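Local coordinates for protein ribose-phosphate pyrophosphokinase (Mycobacterium smegmatis, PDB 5MP7) that probably makes phosphoribosyl pyrophosphate by magnesium-dependent transfer of the pyrophosphoryl group of ATP to the 1-hydroxyl of ribose 5-phosphate, working as a homohexamer, at residues A129-S134 and P149-R154; F62-H67 and T94-F99. All blocks are in the same frame, centred on the assembly; numbering follows the deposited sequence.

Interaction 1. Residues A129-S134 and P149-R154; sequences ADRIVS and PVDHMR
With chi1 (179°) and chi2 extended, the side chain of Arg131 runs out from its strand until the bend at chi3 (-73°) sets NE alongside Pro149 and Asp151. NE lies 4.0 Å from Pro149 CB, the two side chains meeting nearly at right angles. Asp151 OD2 comes at the edge of the guanidinium, near its plane, but stays 4.1 Å from NE, too far for a salt bridge; an electrostatic attraction is still likely. A chi4 of 90° turns the rest of the guanidinium away from both, and NH1 is hydrogen-bonded to Thr94 OG1.

The backbones form a parallel ladder between the fourth strand and the edge strand of the five-stranded parallel sheet in the N-terminal, phosphoribosyltransferase-like half of the subunit. Ile132 and Ser134 each use N and O, straddling Val150 and His152: Ile132 N donates to Pro149 O and Asp151 N to Ile132 O (3.0 Å), while Ser134 N reaches Asp151 O and Met153 N closes on Ser134 O at 2.8 Å. On the face bearing Val133 and Asp151, Val133 CG2 lies 4.2 Å from Asp151 CB, and helix 302-314 packs over both residues. On the reverse face Ile132 CB meets Val150 CG2 at 4.4 Å.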
loop_
_atom_site.group_PDB
_atom_site.type_symbol
_atom_site.label_atom_id
_atom_site.label_comp_id
_atom_site.label_asym_id
_atom_site.label_seq_id
_atom_site.Cartn_x
_atom_site.Cartn_y
_atom_site.Cartn_z
ATOM N N ALA A 129 7.673 -60.983 7.939
ATOM C CA ALA A 129 7.112 -61.871 8.952
ATOM C C ALA A 129 7.218 -63.329 8.514
ATOM O O ALA A 129 6.954 -63.670 7.388
ATOM C CB ALA A 129 5.667 -61.518 9.235
ATOM N N ASP A 130 7.573 -64.182 9.454
ATOM C CA ASP A 130 7.673 -65.606 9.256
ATOM C C ASP A 130 6.438 -66.362 9.768
ATOM O O ASP A 130 6.170 -67.459 9.335
ATOM C CB ASP A 130 8.950 -66.093 9.945
ATOM C CG ASP A 130 10.227 -65.344 9.420
ATOM O OD1 ASP A 130 10.466 -65.421 8.160
ATOM O OD2 ASP A 130 10.979 -64.702 10.246
ATOM N N ARG A 131 5.674 -65.765 10.661
ATOM C CA ARG A 131 4.540 -66.414 11.279
ATOM C C ARG A 131 3.496 -65.350 11.625
ATOM O O ARG A 131 3.839 -64.199 11.842
ATOM C CB ARG A 131 5.011 -67.095 12.526
ATOM C CG ARG A 131 3.921 -67.803 13.300
ATOM C CD ARG A 131 4.401 -68.408 14.586
ATOM N NE ARG A 131 5.208 -69.597 14.312
ATOM C CZ ARG A 131 6.523 -69.626 14.120
ATOM N NH1 ARG A 131 7.265 -68.521 14.215
ATOM N NH2 ARG A 131 7.114 -70.804 13.878
ATOM N N ILE A 132 2.227 -65.728 11.605
ATOM C CA ILE A 132 1.129 -64.881 12.035
ATOM C C ILE A 132 0.357 -65.617 13.139
ATOM O O ILE A 132 0.075 -66.797 13.030
ATOM C CB ILE A 132 0.192 -64.571 10.884
ATOM C CG1 ILE A 132 0.876 -63.662 9.901
ATOM C CG2 ILE A 132 -1.060 -63.878 11.374
ATOM C CD1 ILE A 132 0.061 -63.434 8.640
ATOM N N VAL A 133 0.038 -64.905 14.208
ATOM C CA VAL A 133 -0.789 -65.416 15.293
ATOM C C VAL A 133 -2.006 -64.497 15.394
ATOM O O VAL A 133 -1.869 -63.266 15.475
ATOM C CB VAL A 133 -0.070 -65.339 16.608
ATOM C CG1 VAL A 133 -0.994 -65.693 17.746
ATOM C CG2 VAL A 133 1.124 -66.273 16.594
ATOM N N SER A 134 -3.195 -65.089 15.395
ATOM C CA SER A 134 -4.427 -64.321 15.478
ATOM C C SER A 134 -5.456 -65.036 16.314
ATOM O O SER A 134 -5.332 -66.233 16.592
ATOM C CB SER A 134 -4.922 -64.073 14.070
ATOM O OG SER A 134 -5.735 -62.922 14.009
ATOM N N PRO A 149 3.496 -70.699 8.703
ATOM C CA PRO A 149 2.681 -71.039 9.870
ATOM C C PRO A 149 1.715 -69.902 10.304
ATOM O O PRO A 149 2.104 -68.735 10.358
ATOM C CB PRO A 149 3.720 -71.305 10.976
ATOM C CG PRO A 149 5.029 -71.494 10.273
ATOM C CD PRO A 149 4.946 -70.722 8.997
ATOM N N VAL A 150 0.473 -70.261 10.586
ATOM C CA VAL A 150 -0.516 -69.335 11.133
ATOM C C VAL A 150 -1.185 -70.004 12.311
ATOM O O VAL A 150 -1.952 -70.914 12.126
ATOM C CB VAL A 150 -1.617 -68.991 10.122
ATOM C CG1 VAL A 150 -2.691 -68.112 10.768
ATOM C CG2 VAL A 150 -1.016 -68.299 8.925
ATOM N N ASP A 151 -0.891 -69.559 13.517
ATOM C CA ASP A 151 -1.538 -70.108 14.730
ATOM C C ASP A 151 -2.857 -69.394 14.966
ATOM O O ASP A 151 -2.879 -68.196 15.263
ATOM C CB ASP A 151 -0.582 -70.031 15.934
ATOM C CG ASP A 151 0.419 -71.220 15.974
ATOM O OD1 ASP A 151 -0.006 -72.333 16.348
ATOM O OD2 ASP A 151 1.619 -71.059 15.633
ATOM N N HIS A 152 -3.960 -70.105 14.764
ATOM C CA HIS A 152 -5.299 -69.525 14.863
ATOM C C HIS A 152 -5.876 -69.891 16.209
ATOM O O HIS A 152 -6.395 -70.971 16.385
ATOM C CB HIS A 152 -6.194 -70.051 13.744
ATOM C CG HIS A 152 -7.622 -69.580 13.804
ATOM N ND1 HIS A 152 -8.595 -70.102 12.988
ATOM C CD2 HIS A 152 -8.245 -68.658 14.580
ATOM C CE1 HIS A 152 -9.753 -69.525 13.248
ATOM N NE2 HIS A 152 -9.571 -68.652 14.217
ATOM N N MET A 153 -5.803 -68.965 17.144
ATOM C CA MET A 153 -6.230 -69.213 18.526
ATOM C C MET A 153 -7.710 -68.965 18.690
ATOM O O MET A 153 -8.298 -68.078 18.068
ATOM C CB MET A 153 -5.419 -68.330 19.481
ATOM C CG MET A 153 -3.911 -68.550 19.403
ATOM S SD MET A 153 -3.422 -70.285 19.664
ATOM C CE MET A 153 -3.398 -71.091 18.064
ATOM N N ARG A 154 -8.318 -69.771 19.538
ATOM C CA ARG A 154 -9.741 -69.682 19.762
ATOM C C ARG A 154 -10.054 -69.255 21.171
ATOM O O ARG A 154 -9.481 -69.761 22.098
ATOM C CB ARG A 154 -10.388 -71.038 19.489
ATOM C CG ARG A 154 -10.967 -71.181 18.103
ATOM C CD ARG A 154 -9.952 -71.693 17.126
ATOM N NE ARG A 154 -10.629 -72.170 15.918
ATOM C CZ ARG A 154 -10.015 -72.784 14.909
ATOM N NH1 ARG A 154 -8.689 -73.041 14.959
ATOM N NH2 ARG A 154 -10.736 -73.145 13.850
#

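Interaction 2. Residues F62-H67 and T94-F99; sequences FVLQSH and TAILPF
The side chains of Phe62 and Thr94 run alongside each other in the same direction at the start of a parallel strand pair from a beta-alpha-beta crossover: strand 60-64, helix 71-87, strand 92-97. Here the packing is close. Phe62 CD2 comes within 3.7 Å of Thr94 CB, while Ile96 CD1 reaches the edge of the phenyl ring, near its plane. On the same face Leu64 CD1 touches two neighbours of the other segment, Ile96 CG2 at 3.7 Å and Pro98 CG at 3.9 Å; chi1 of 171° sets CG anti to the backbone N, and chi2 of 55° turns CD1 toward the second strand. Helix 302-314 packs against Phe62 and Ile96. Three backbone bonds join the strands: Val63 N to Thr94 O, Ile96 N to Val63 O, and a longer, almost straight one from Gln65 N to Ile96 O (3.3 Å, 179° at the hydrogen).

Beyond it the backbone ladder opens, although the contact is buried throughout, without a solvent side. The chains part from 4.9 Å between the CA atoms of Leu64 and Ile96 to 5.7 Å between those of Gln65 and Leu97, yet side chains still pack, with Pro98 CD 3.3 Å from Gln65 O. Phe99 lies near Arg104, a predicted ATP-binding residue, and packs on Asn45 of a second subunit. His67 leans back across Leu97, its CE1 3.6 Å from Leu97 CD2.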
loop_
_atom_site.group_PDB
_atom_site.type_symbol
_atom_site.label_atom_id
_atom_site.label_comp_id
_atom_site.label_asym_id
_atom_site.label_seq_id
_atom_site.Cartn_x
_atom_site.Cartn_y
_atom_site.Cartn_z
ATOM N N PHE A 62 8.535 -61.092 18.717
ATOM C CA PHE A 62 7.079 -61.162 18.670
ATOM C C PHE A 62 6.553 -59.734 18.649
ATOM O O PHE A 62 6.802 -58.953 19.569
ATOM C CB PHE A 62 6.579 -61.943 19.862
ATOM C CG PHE A 62 6.996 -63.363 19.832
ATOM C CD1 PHE A 62 8.262 -63.740 20.256
ATOM C CD2 PHE A 62 6.157 -64.334 19.322
ATOM C CE1 PHE A 62 8.680 -65.080 20.178
ATOM C CE2 PHE A 62 6.565 -65.673 19.258
ATOM C CZ PHE A 62 7.817 -66.046 19.714
ATOM N N VAL A 63 5.890 -59.364 17.571
ATOM C CA VAL A 63 5.496 -57.974 17.362
ATOM C C VAL A 63 4.006 -57.900 17.549
ATOM O O VAL A 63 3.282 -58.335 16.710
ATOM C CB VAL A 63 5.833 -57.504 15.956
ATOM C CG1 VAL A 63 5.533 -56.030 15.811
ATOM C CG2 VAL A 63 7.287 -57.786 15.693
ATOM N N LEU A 64 3.573 -57.336 18.668
ATOM C CA LEU A 64 2.195 -57.323 19.068
ATOM C C LEU A 64 1.549 -56.001 18.711
ATOM O O LEU A 64 1.951 -54.970 19.184
ATOM C CB LEU A 64 2.110 -57.575 20.569
ATOM C CG LEU A 64 0.773 -57.403 21.304
ATOM C CD1 LEU A 64 -0.366 -58.212 20.721
ATOM C CD2 LEU A 64 1.002 -57.822 22.753
ATOM N N GLN A 65 0.537 -56.042 17.866
ATOM C CA GLN A 65 -0.219 -54.861 17.544
ATOM C C GLN A 65 -1.711 -55.205 17.439
ATOM O O GLN A 65 -2.124 -56.052 16.623
ATOM C CB GLN A 65 0.287 -54.256 16.217
ATOM C CG GLN A 65 -0.396 -52.974 15.797
ATOM C CD GLN A 65 0.084 -51.756 16.602
ATOM O OE1 GLN A 65 -0.063 -51.692 17.813
ATOM N NE2 GLN A 65 0.646 -50.778 15.907
ATOM N N SER A 66 -2.515 -54.492 18.209
ATOM C CA SER A 66 -3.953 -54.499 18.030
ATOM C C SER A 66 -4.360 -53.417 16.997
ATOM O O SER A 66 -3.586 -52.538 16.703
ATOM C CB SER A 66 -4.593 -54.246 19.362
ATOM O OG SER A 66 -5.941 -54.585 19.305
ATOM N N HIS A 67 -5.561 -53.494 16.431
ATOM C CA HIS A 67 -5.941 -52.661 15.287
ATOM C C HIS A 67 -7.295 -52.022 15.481
ATOM O O HIS A 67 -8.229 -52.254 14.701
ATOM C CB HIS A 67 -5.924 -53.475 13.994
ATOM C CG HIS A 67 -4.556 -53.870 13.579
ATOM N ND1 HIS A 67 -3.963 -55.031 14.003
ATOM C CD2 HIS A 67 -3.641 -53.235 12.818
ATOM C CE1 HIS A 67 -2.736 -55.095 13.534
ATOM N NE2 HIS A 67 -2.519 -54.020 12.800
ATOM N N THR A 94 7.572 -63.134 14.391
ATOM C CA THR A 94 6.182 -63.516 14.428
ATOM C C THR A 94 5.310 -62.261 14.631
ATOM O O THR A 94 5.528 -61.524 15.551
ATOM C CB THR A 94 5.927 -64.495 15.584
ATOM O OG1 THR A 94 6.783 -65.649 15.458
ATOM C CG2 THR A 94 4.490 -64.928 15.600
ATOM N N ALA A 95 4.355 -62.024 13.756
ATOM C CA ALA A 95 3.399 -60.953 13.904
ATOM C C ALA A 95 2.181 -61.470 14.661
ATOM O O ALA A 95 1.614 -62.517 14.339
ATOM C CB ALA A 95 2.961 -60.444 12.556
ATOM N N ILE A 96 1.773 -60.742 15.679
ATOM C CA ILE A 96 0.599 -61.090 16.444
ATOM C C ILE A 96 -0.462 -60.028 16.169
ATOM O O ILE A 96 -0.259 -58.856 16.447
ATOM C CB ILE A 96 0.938 -61.125 17.924
ATOM C CG1 ILE A 96 1.881 -62.277 18.189
ATOM C CG2 ILE A 96 -0.315 -61.317 18.746
ATOM C CD1 ILE A 96 2.549 -62.137 19.522
ATOM N N LEU A 97 -1.580 -60.453 15.605
ATOM C CA LEU A 97 -2.666 -59.536 15.291
ATOM C C LEU A 97 -3.931 -60.050 15.956
ATOM O O LEU A 97 -4.633 -60.809 15.353
ATOM C CB LEU A 97 -2.864 -59.465 13.798
ATOM C CG LEU A 97 -1.672 -58.863 13.049
ATOM C CD1 LEU A 97 -0.728 -59.958 12.643
ATOM C CD2 LEU A 97 -2.125 -58.139 11.788
ATOM N N PRO A 98 -4.195 -59.673 17.218
ATOM C CA PRO A 98 -5.294 -60.303 17.941
ATOM C C PRO A 98 -6.617 -60.144 17.205
ATOM O O PRO A 98 -7.389 -61.081 17.152
ATOM C CB PRO A 98 -5.301 -59.567 19.272
ATOM C CG PRO A 98 -3.914 -59.078 19.452
ATOM C CD PRO A 98 -3.437 -58.737 18.077
ATOM N N PHE A 99 -6.861 -58.978 16.626
ATOM C CA PHE A 99 -7.966 -58.771 15.696
ATOM C C PHE A 99 -7.361 -58.559 14.303
ATOM O O PHE A 99 -6.613 -57.601 14.075
ATOM C CB PHE A 99 -8.760 -57.564 16.163
ATOM C CG PHE A 99 -9.819 -57.088 15.200
ATOM C CD1 PHE A 99 -11.086 -57.638 15.241
ATOM C CD2 PHE A 99 -9.561 -56.051 14.310
ATOM C CE1 PHE A 99 -12.085 -57.191 14.401
ATOM C CE2 PHE A 99 -10.546 -55.597 13.464
ATOM C CZ PHE A 99 -11.812 -56.176 13.499
#

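How the interactions relate
From the N terminus, strand 60-64 leads through helix 71-87 into strand 92-97, and interaction 2 closes that excursion by pairing 62-67 with 94-99. The chain then passes through helix 116-127 to strand 131-135, which lies on the other side of strand 92-97. Interaction 1 follows in series, without nesting or crossing: it closes the mostly irregular connection of 14 residues between 129-134 and 149-154. The two contacts share one sheet and meet directly, Val133 O with Leu97 N and Ser134 OG with Leu97 O in probable hydrogen bonds. Together they tie four consecutive strands side by side, from 60-64 to the edge strand 150-153, with helix 302-314 packing against both contacts.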